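Local structure of probable tRNA pseudouridine synthase D (Methanosarcina mazei, 1Z2Z) at residues Ser177-Thr182 with Gly238-Met243; Leu200-Pro205 with Lys231-Arg236; Arg217-Val220 with Leu224-Lys227. The protein probably catalyses the conversion of uridine 13 to pseudouridine in transfer RNAs. One frame throughout, in Å; residues are numbered along the deposited sequence.

Contact 1: residues Ser177-Thr182 with Gly238-Met243; sequences SVRPVT and GHERAM
A buried ion pair between Arg179 and Glu240 ties the loop ahead of helix 182-191 to the first turn of helix 238-249. The backbones stay well apart, the nearest CA atoms being those of Arg179 and Glu240 at 12.7 Å, and two long side chains bridge the distance. Arg179, delivered by the loop just ahead of an inverse gamma turn centred on Pro180, carries its CG opposite the backbone N (chi1 -178°) and stays extended until it bends at chi3; Glu240 folds at chi2. The two slide past each other in opposite directions, with guanidinium and carboxylate planes 26° apart. NH2 of Arg179 ends 3.6 Å from OE2 of Glu240, a long salt bridge. Because OE2 lies well out of the guanidinium plane, at an oblique position, no N-H points at it and the attraction is one of charge alone. The N-H groups are used on backbone oxygens instead: NH2 donates to Tyr201 O and NH1 to Glu204 O, in the last turn of helix 194-202 and just beyond it. Glu240 OE2 has its stronger partner in Arg217, whose NH2 forms a second salt bridge with it. Both guanidinium groups approach OE2 from the same general direction and lie close to each other, so one carboxylate oxygen is shared by two arginines, which would probably favour its ionised form. Tyr201 also packs against the side chain of Glu240. The arrangement is that of a buried charge network among helices, in which an arginine from a connecting loop binds carbonyls at a helix C-terminus and keeps a long charge contact to Glu240, which Arg217 grips more closely.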
loop_
_atom_site.group_PDB
_atom_site.type_symbol
_atom_site.label_atom_id
_atom_site.label_comp_id
_atom_site.label_asym_id
_atom_site.label_seq_id
_atom_site.Cartn_x
_atom_site.Cartn_y
_atom_site.Cartn_z
ATOM N N SER A 177 -2.301 -9.791 2.226
ATOM C CA SER A 177 -2.680 -9.419 3.589
ATOM C C SER A 177 -1.591 -9.828 4.578
ATOM O O SER A 177 -0.815 -8.990 5.043
ATOM C CB SER A 177 -4.007 -10.091 3.968
ATOM O OG SER A 177 -5.072 -9.612 3.164
ATOM N N VAL A 178 -1.538 -11.122 4.884
ATOM C CA VAL A 178 -0.554 -11.678 5.816
ATOM C C VAL A 178 0.466 -12.495 5.039
ATOM O O VAL A 178 1.574 -12.774 5.509
ATOM C CB VAL A 178 -1.225 -12.620 6.854
ATOM C CG1 VAL A 178 -1.896 -13.800 6.137
ATOM C CG2 VAL A 178 -0.184 -13.127 7.848
ATOM N N ARG A 179 0.066 -12.887 3.840
ATOM C CA ARG A 179 0.916 -13.687 2.984
ATOM C C ARG A 179 0.956 -13.046 1.605
ATOM O O ARG A 179 -0.044 -13.038 0.887
ATOM C CB ARG A 179 0.349 -15.094 2.903
ATOM C CG ARG A 179 1.163 -16.036 2.085
ATOM C CD ARG A 179 0.446 -17.353 2.016
ATOM N NE ARG A 179 -0.858 -17.190 1.392
ATOM C CZ ARG A 179 -1.683 -18.191 1.115
ATOM N NH1 ARG A 179 -1.336 -19.432 1.418
ATOM N NH2 ARG A 179 -2.844 -17.950 0.516
ATOM N N PRO A 180 2.112 -12.476 1.227
ATOM C CA PRO A 180 2.277 -11.826 -0.078
ATOM C C PRO A 180 2.451 -12.837 -1.206
ATOM O O PRO A 180 3.571 -13.157 -1.587
ATOM C CB PRO A 180 3.521 -10.968 0.128
ATOM C CG PRO A 180 4.346 -11.819 1.047
ATOM C CD PRO A 180 3.318 -12.295 2.058
ATOM N N VAL A 181 1.338 -13.330 -1.738
ATOM C CA VAL A 181 1.376 -14.319 -2.811
ATOM C C VAL A 181 0.641 -13.867 -4.070
ATOM O O VAL A 181 0.692 -14.533 -5.104
ATOM C CB VAL A 181 0.757 -15.653 -2.354
ATOM C CG1 VAL A 181 1.714 -16.388 -1.464
ATOM C CG2 VAL A 181 -0.538 -15.388 -1.625
ATOM N N THR A 182 -0.044 -12.737 -3.990
ATOM C CA THR A 182 -0.781 -12.254 -5.143
ATOM C C THR A 182 0.080 -12.310 -6.404
ATOM O O THR A 182 -0.194 -13.108 -7.303
ATOM C CB THR A 182 -1.296 -10.836 -4.891
ATOM O OG1 THR A 182 -0.202 -9.967 -4.571
ATOM C CG2 THR A 182 -2.270 -10.852 -3.726
ATOM N N GLY A 238 -12.012 -18.258 4.304
ATOM C CA GLY A 238 -13.143 -18.616 3.471
ATOM C C GLY A 238 -12.781 -18.836 2.013
ATOM O O GLY A 238 -13.236 -19.803 1.414
ATOM N N HIS A 239 -11.966 -17.948 1.446
ATOM C CA HIS A 239 -11.552 -18.049 0.050
ATOM C C HIS A 239 -10.814 -19.352 -0.267
ATOM O O HIS A 239 -11.080 -19.994 -1.284
ATOM C CB HIS A 239 -10.663 -16.861 -0.343
ATOM C CG HIS A 239 -11.316 -15.522 -0.177
ATOM N ND1 HIS A 239 -12.635 -15.286 -0.507
ATOM C CD2 HIS A 239 -10.821 -14.336 0.251
ATOM C CE1 HIS A 239 -12.922 -14.016 -0.288
ATOM N NE2 HIS A 239 -11.838 -13.416 0.173
ATOM N N GLU A 240 -9.882 -19.743 0.592
ATOM C CA GLU A 240 -9.143 -20.976 0.362
ATOM C C GLU A 240 -10.078 -22.170 0.449
ATOM O O GLU A 240 -10.000 -23.092 -0.359
ATOM C CB GLU A 240 -8.009 -21.142 1.381
ATOM C CG GLU A 240 -6.771 -20.293 1.104
ATOM C CD GLU A 240 -6.872 -18.877 1.647
ATOM O OE1 GLU A 240 -7.876 -18.186 1.365
ATOM O OE2 GLU A 240 -5.935 -18.450 2.353
ATOM N N ARG A 241 -10.967 -22.154 1.437
ATOM C CA ARG A 241 -11.906 -23.259 1.611
ATOM C C ARG A 241 -12.829 -23.381 0.394
ATOM O O ARG A 241 -12.993 -24.462 -0.173
ATOM C CB ARG A 241 -12.740 -23.072 2.902
ATOM C CG ARG A 241 -11.973 -23.305 4.226
ATOM C CD ARG A 241 -12.837 -23.029 5.473
ATOM N NE ARG A 241 -14.085 -23.802 5.492
ATOM C CZ ARG A 241 -15.294 -23.287 5.742
ATOM N NH1 ARG A 241 -16.371 -24.069 5.734
ATOM N NH2 ARG A 241 -15.438 -21.988 5.988
ATOM N N ALA A 242 -13.413 -22.263 -0.014
ATOM C CA ALA A 242 -14.326 -22.260 -1.146
ATOM C C ALA A 242 -13.702 -22.911 -2.374
ATOM O O ALA A 242 -14.375 -23.632 -3.120
ATOM C CB ALA A 242 -14.756 -20.832 -1.466
HETATM N N MSE A 243 -12.409 -22.663 -2.574
HETATM C CA MSE A 243 -11.685 -23.204 -3.727
HETATM C C MSE A 243 -11.408 -24.697 -3.657
HETATM O O MSE A 243 -11.423 -25.396 -4.673
HETATM C CB MSE A 243 -10.363 -22.468 -3.904
HETATM C CG MSE A 243 -10.537 -21.009 -4.157
HETATM SE SE MSE A 243 -8.885 -20.149 -4.558
HETATM C CE MSE A 243 -8.374 -21.168 -6.131
#

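Contact 2: residues Leu200-Pro205 with Lys231-Arg236; sequences LYIAEP and KTYPLR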
loop_
_atom_site.group_PDB
_atom_site.type_symbol
_atom_site.label_atom_id
_atom_site.label_comp_id
_atom_site.label_asym_id
_atom_site.label_seq_id
_atom_site.Cartn_x
_atom_site.Cartn_y
_atom_site.Cartn_z
ATOM N N LEU A 200 -0.658 -22.034 -5.108
ATOM C CA LEU A 200 0.048 -20.969 -4.409
ATOM C C LEU A 200 -0.875 -20.187 -3.481
ATOM O O LEU A 200 -0.415 -19.563 -2.526
ATOM C CB LEU A 200 0.683 -20.003 -5.413
ATOM C CG LEU A 200 1.894 -20.481 -6.219
ATOM C CD1 LEU A 200 2.225 -19.464 -7.300
ATOM C CD2 LEU A 200 3.079 -20.684 -5.291
ATOM N N TYR A 201 -2.174 -20.215 -3.766
ATOM C CA TYR A 201 -3.159 -19.493 -2.962
ATOM C C TYR A 201 -3.825 -20.432 -1.963
ATOM O O TYR A 201 -4.026 -20.085 -0.801
ATOM C CB TYR A 201 -4.225 -18.865 -3.873
ATOM C CG TYR A 201 -5.169 -17.917 -3.165
ATOM C CD1 TYR A 201 -4.797 -16.601 -2.895
ATOM C CD2 TYR A 201 -6.413 -18.351 -2.717
ATOM C CE1 TYR A 201 -5.640 -15.742 -2.192
ATOM C CE2 TYR A 201 -7.260 -17.501 -2.010
ATOM C CZ TYR A 201 -6.866 -16.200 -1.748
ATOM O OH TYR A 201 -7.685 -15.376 -1.013
ATOM N N ILE A 202 -4.169 -21.626 -2.423
ATOM C CA ILE A 202 -4.804 -22.604 -1.556
ATOM C C ILE A 202 -3.834 -23.027 -0.449
ATOM O O ILE A 202 -4.186 -23.007 0.732
ATOM C CB ILE A 202 -5.230 -23.834 -2.363
ATOM C CG1 ILE A 202 -6.256 -23.409 -3.423
ATOM C CG2 ILE A 202 -5.768 -24.902 -1.425
ATOM C CD1 ILE A 202 -6.535 -24.451 -4.489
ATOM N N ALA A 203 -2.617 -23.397 -0.852
ATOM C CA ALA A 203 -1.559 -23.827 0.061
ATOM C C ALA A 203 -0.454 -22.767 0.133
ATOM O O ALA A 203 -0.739 -21.574 0.172
ATOM C CB ALA A 203 -0.983 -25.159 -0.407
ATOM N N GLU A 204 0.804 -23.200 0.157
ATOM C CA GLU A 204 1.939 -22.273 0.221
ATOM C C GLU A 204 1.992 -21.482 1.521
ATOM O O GLU A 204 1.512 -20.352 1.593
ATOM C CB GLU A 204 1.898 -21.278 -0.937
ATOM C CG GLU A 204 3.065 -20.299 -0.905
ATOM C CD GLU A 204 4.249 -20.769 -1.731
ATOM O OE1 GLU A 204 4.534 -21.988 -1.749
ATOM O OE2 GLU A 204 4.896 -19.903 -2.355
ATOM N N PRO A 205 2.614 -22.058 2.558
ATOM C CA PRO A 205 2.748 -21.436 3.877
ATOM C C PRO A 205 3.824 -20.356 3.952
ATOM O O PRO A 205 4.803 -20.394 3.213
ATOM C CB PRO A 205 3.079 -22.621 4.762
ATOM C CG PRO A 205 3.973 -23.426 3.866
ATOM C CD PRO A 205 3.216 -23.405 2.557
ATOM N N LYS A 231 -10.817 -29.795 6.204
ATOM C CA LYS A 231 -11.018 -30.322 7.550
ATOM C C LYS A 231 -10.049 -29.683 8.546
ATOM O O LYS A 231 -10.337 -29.620 9.740
ATOM C CB LYS A 231 -10.825 -31.848 7.551
ATOM C CG LYS A 231 -10.984 -32.528 8.916
ATOM C CD LYS A 231 -12.447 -32.735 9.301
ATOM C CE LYS A 231 -12.584 -33.277 10.723
ATOM N NZ LYS A 231 -12.138 -32.278 11.743
ATOM N N THR A 232 -8.909 -29.206 8.045
ATOM C CA THR A 232 -7.877 -28.583 8.882
ATOM C C THR A 232 -7.871 -27.041 8.813
ATOM O O THR A 232 -7.662 -26.367 9.824
ATOM C CB THR A 232 -6.448 -29.152 8.511
ATOM O OG1 THR A 232 -5.457 -28.615 9.399
ATOM C CG2 THR A 232 -6.068 -28.805 7.070
ATOM N N TYR A 233 -8.121 -26.493 7.627
ATOM C CA TYR A 233 -8.132 -25.047 7.436
ATOM C C TYR A 233 -9.178 -24.327 8.286
ATOM O O TYR A 233 -10.377 -24.631 8.221
ATOM C CB TYR A 233 -8.362 -24.700 5.961
ATOM C CG TYR A 233 -7.142 -24.786 5.057
ATOM C CD1 TYR A 233 -6.391 -25.960 4.959
ATOM C CD2 TYR A 233 -6.787 -23.709 4.241
ATOM C CE1 TYR A 233 -5.324 -26.063 4.060
ATOM C CE2 TYR A 233 -5.725 -23.797 3.337
ATOM C CZ TYR A 233 -5.000 -24.976 3.249
ATOM O OH TYR A 233 -3.985 -25.083 2.327
ATOM N N PRO A 234 -8.730 -23.351 9.097
ATOM C CA PRO A 234 -9.659 -22.607 9.946
ATOM C C PRO A 234 -10.652 -21.827 9.093
ATOM O O PRO A 234 -10.314 -21.350 8.004
ATOM C CB PRO A 234 -8.732 -21.713 10.764
ATOM C CG PRO A 234 -7.612 -21.445 9.817
ATOM C CD PRO A 234 -7.366 -22.804 9.202
ATOM N N LEU A 235 -11.880 -21.721 9.597
ATOM C CA LEU A 235 -12.973 -21.020 8.918
ATOM C C LEU A 235 -12.573 -19.600 8.541
ATOM O O LEU A 235 -13.192 -18.976 7.681
ATOM C CB LEU A 235 -14.206 -20.983 9.827
ATOM C CG LEU A 235 -14.806 -22.329 10.234
ATOM C CD1 LEU A 235 -15.674 -22.144 11.471
ATOM C CD2 LEU A 235 -15.606 -22.908 9.081
ATOM N N ARG A 236 -11.537 -19.101 9.203
ATOM C CA ARG A 236 -11.025 -17.764 8.952
ATOM C C ARG A 236 -10.707 -17.572 7.469
ATOM O O ARG A 236 -10.892 -16.481 6.928
ATOM C CB ARG A 236 -9.772 -17.533 9.800
ATOM C CG ARG A 236 -8.988 -16.283 9.458
ATOM C CD ARG A 236 -7.939 -16.010 10.519
ATOM N NE ARG A 236 -7.027 -17.137 10.713
ATOM C CZ ARG A 236 -5.986 -17.411 9.928
ATOM N NH1 ARG A 236 -5.713 -16.636 8.886
ATOM N NH2 ARG A 236 -5.216 -18.461 10.185
#
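The phenol of Tyr233 meets the end of helix 194-202 through one hydrogen bond, from OH to Ile202 O at 2.6 Å. The carbonyl oxygen lies at the ring edge and in the ring plane. From the carbonyl's side the hydroxyl stands above the peptide plane, 42° out of it, with a C=O...O angle of 123°. Between the two segments little else touches: Ala203 CA is 3.5 Å from Tyr233 OH, and CG2 of Ile202 lies at 4.2 Å from the same hydroxyl. The side chains of Ile202 and Tyr233 cross at about a right angle. In Tyr233, CG lies anti to the carbonyl carbon, beside the backbone N (chi1 -81°), which sends the ring toward helix 194-202. That helix closes here, Ala203 being the first residue to leave helical geometry, and Tyr233 does the same just after helix 226-232. A phenylalanine at Tyr233 would probably keep the ring's packing but leave Ile202 O without this donor, loosening the tie between the two helix ends. Further out, Tyr233 rests on Arg217 and Val220 of helix 213-223, Ala203 touches Lys221 of that helix, and Tyr201 turns to helix 238-249, placing the contact among helices 194-202, 213-223, 226-232 and 238-249.

Contact 3: residues Arg217-Val220 with Leu224-Lys227; sequences RQFV and LDFK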
loop_
_atom_site.group_PDB
_atom_site.type_symbol
_atom_site.label_atom_id
_atom_site.label_comp_id
_atom_site.label_asym_id
_atom_site.label_seq_id
_atom_site.Cartn_x
_atom_site.Cartn_y
_atom_site.Cartn_z
ATOM N N ARG A 217 -1.471 -25.639 5.248
ATOM C CA ARG A 217 -1.185 -25.364 3.838
ATOM C C ARG A 217 -0.075 -26.276 3.356
ATOM O O ARG A 217 -0.140 -26.838 2.266
ATOM C CB ARG A 217 -0.748 -23.906 3.646
ATOM C CG ARG A 217 -1.825 -22.873 3.950
ATOM C CD ARG A 217 -1.283 -21.465 3.789
ATOM N NE ARG A 217 -2.228 -20.448 4.252
ATOM C CZ ARG A 217 -3.297 -20.043 3.574
ATOM N NH1 ARG A 217 -3.571 -20.562 2.384
ATOM N NH2 ARG A 217 -4.097 -19.118 4.087
ATOM N N GLN A 218 0.955 -26.405 4.179
ATOM C CA GLN A 218 2.086 -27.258 3.864
ATOM C C GLN A 218 1.604 -28.674 3.586
ATOM O O GLN A 218 2.149 -29.368 2.731
ATOM C CB GLN A 218 3.053 -27.286 5.045
ATOM C CG GLN A 218 4.462 -26.858 4.706
ATOM C CD GLN A 218 5.013 -27.613 3.528
ATOM O OE1 GLN A 218 4.747 -28.800 3.362
ATOM N NE2 GLN A 218 5.796 -26.934 2.706
ATOM N N PHE A 219 0.575 -29.099 4.313
ATOM C CA PHE A 219 0.041 -30.440 4.147
ATOM C C PHE A 219 -0.477 -30.679 2.746
ATOM O O PHE A 219 0.044 -31.519 2.018
ATOM C CB PHE A 219 -1.091 -30.704 5.135
ATOM C CG PHE A 219 -1.646 -32.100 5.050
ATOM C CD1 PHE A 219 -1.005 -33.157 5.677
ATOM C CD2 PHE A 219 -2.803 -32.363 4.323
ATOM C CE1 PHE A 219 -1.497 -34.458 5.569
ATOM C CE2 PHE A 219 -3.298 -33.662 4.211
ATOM C CZ PHE A 219 -2.649 -34.704 4.839
ATOM N N VAL A 220 -1.513 -29.943 2.364
ATOM C CA VAL A 220 -2.097 -30.120 1.042
ATOM C C VAL A 220 -1.187 -29.656 -0.085
ATOM O O VAL A 220 -1.472 -29.899 -1.254
ATOM C CB VAL A 220 -3.450 -29.381 0.922
ATOM C CG1 VAL A 220 -4.384 -29.856 2.015
ATOM C CG2 VAL A 220 -3.246 -27.871 0.992
ATOM N N LEU A 224 -1.921 -32.558 -1.891
ATOM C CA LEU A 224 -3.057 -32.085 -2.677
ATOM C C LEU A 224 -4.371 -32.692 -2.196
ATOM O O LEU A 224 -5.348 -32.741 -2.942
ATOM C CB LEU A 224 -2.848 -32.405 -4.163
ATOM C CG LEU A 224 -1.651 -31.752 -4.870
ATOM C CD1 LEU A 224 -1.591 -32.204 -6.315
ATOM C CD2 LEU A 224 -1.774 -30.246 -4.792
ATOM N N ASP A 225 -4.385 -33.151 -0.946
ATOM C CA ASP A 225 -5.577 -33.741 -0.338
ATOM C C ASP A 225 -6.485 -32.609 0.174
ATOM O O ASP A 225 -6.470 -32.279 1.360
ATOM C CB ASP A 225 -5.148 -34.674 0.809
ATOM C CG ASP A 225 -6.325 -35.242 1.595
ATOM O OD1 ASP A 225 -7.492 -34.992 1.219
ATOM O OD2 ASP A 225 -6.067 -35.949 2.599
ATOM N N PHE A 226 -7.268 -32.020 -0.732
ATOM C CA PHE A 226 -8.170 -30.912 -0.402
ATOM C C PHE A 226 -9.280 -31.322 0.558
ATOM O O PHE A 226 -9.878 -30.478 1.229
ATOM C CB PHE A 226 -8.783 -30.337 -1.678
ATOM C CG PHE A 226 -7.780 -30.059 -2.753
ATOM C CD1 PHE A 226 -6.716 -29.195 -2.520
ATOM C CD2 PHE A 226 -7.862 -30.705 -3.981
ATOM C CE1 PHE A 226 -5.753 -28.967 -3.496
ATOM C CE2 PHE A 226 -6.905 -30.486 -4.966
ATOM C CZ PHE A 226 -5.842 -29.620 -4.720
ATOM N N LYS A 227 -9.547 -32.623 0.615
ATOM C CA LYS A 227 -10.572 -33.174 1.493
ATOM C C LYS A 227 -10.156 -32.924 2.938
ATOM O O LYS A 227 -10.971 -32.527 3.778
ATOM C CB LYS A 227 -10.731 -34.681 1.237
ATOM C CG LYS A 227 -11.074 -35.030 -0.213
ATOM C CD LYS A 227 -11.337 -36.527 -0.445
ATOM C CE LYS A 227 -10.095 -37.405 -0.267
ATOM N NZ LYS A 227 -9.692 -37.574 1.162
#
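Phe219 turns the edge of its ring to Asp225, across the tight bend between helices 213-223 and 226-232. A chi1 of -178° swings the ring beside its own carbonyl carbon and toward the bend, where CE2 lies 3.9 Å from Asp225 OD2, which is close to the ring plane; ring and carboxylate planes are 53° apart. CB of Asp225 reaches the same corner, 4.0 Å from Phe219 CE2. The approach of a carboxylate oxygen to a ring edge is consistent with a weak attraction to the ring's slightly positive rim. Val220 reaches across the bend with CG1, which sits near the plane of the Phe219 ring at one edge and lies 3.3 Å from Asp225 O. The main chain closes with a bond from Leu224 N to Val220 O, 2.8 Å long but bent, at 132° on the hydrogen. Leu224 then leaves the helix with positive phi and directs its CB away overall, although CD2 still lies 3.6 Å from Val220 O. Leu224 O lies over a face of the Phe226 ring, 3.3 Å above its plane and over its centre, with the C=O bond slanted and not aimed at the ring. Asp225 is the N-cap of the following helix, with OD1 accepting from Glu228 N; a weak hydrogen bond, part of a salt bridge, runs from Lys227 NZ to Asp225 OD1 at 3.4 Å. One helix therefore ends and another starts within two residues. Val220 and Phe226 face inward onto Met244 of helix 238-249, Phe226 reaching Leu247 as well, while Val220 also meets Tyr233 beyond the end of helix 226-232.

How the contacts relate
All three contacts belong to one cluster of short helices. Contacts 1 and 2 are buried and polar at heart: the first pairs opposite charges, the second spends a hydroxyl on a carbonyl. Contact 3 is partly buried and the most outlying, its centre about 31 Å from the centre of the chain against 18 Å and 24 Å for contacts 1 and 2; it rests on a backbone turn, a capped helix start and side-chain carbons set against carbonyl and carboxylate oxygens. Contacts 2 and 3 share helix 226-232, one at its end and the other at its start. Arg217, from the first helix of contact 3, links the charges of contact 1 to the Tyr233 ring of contact 2.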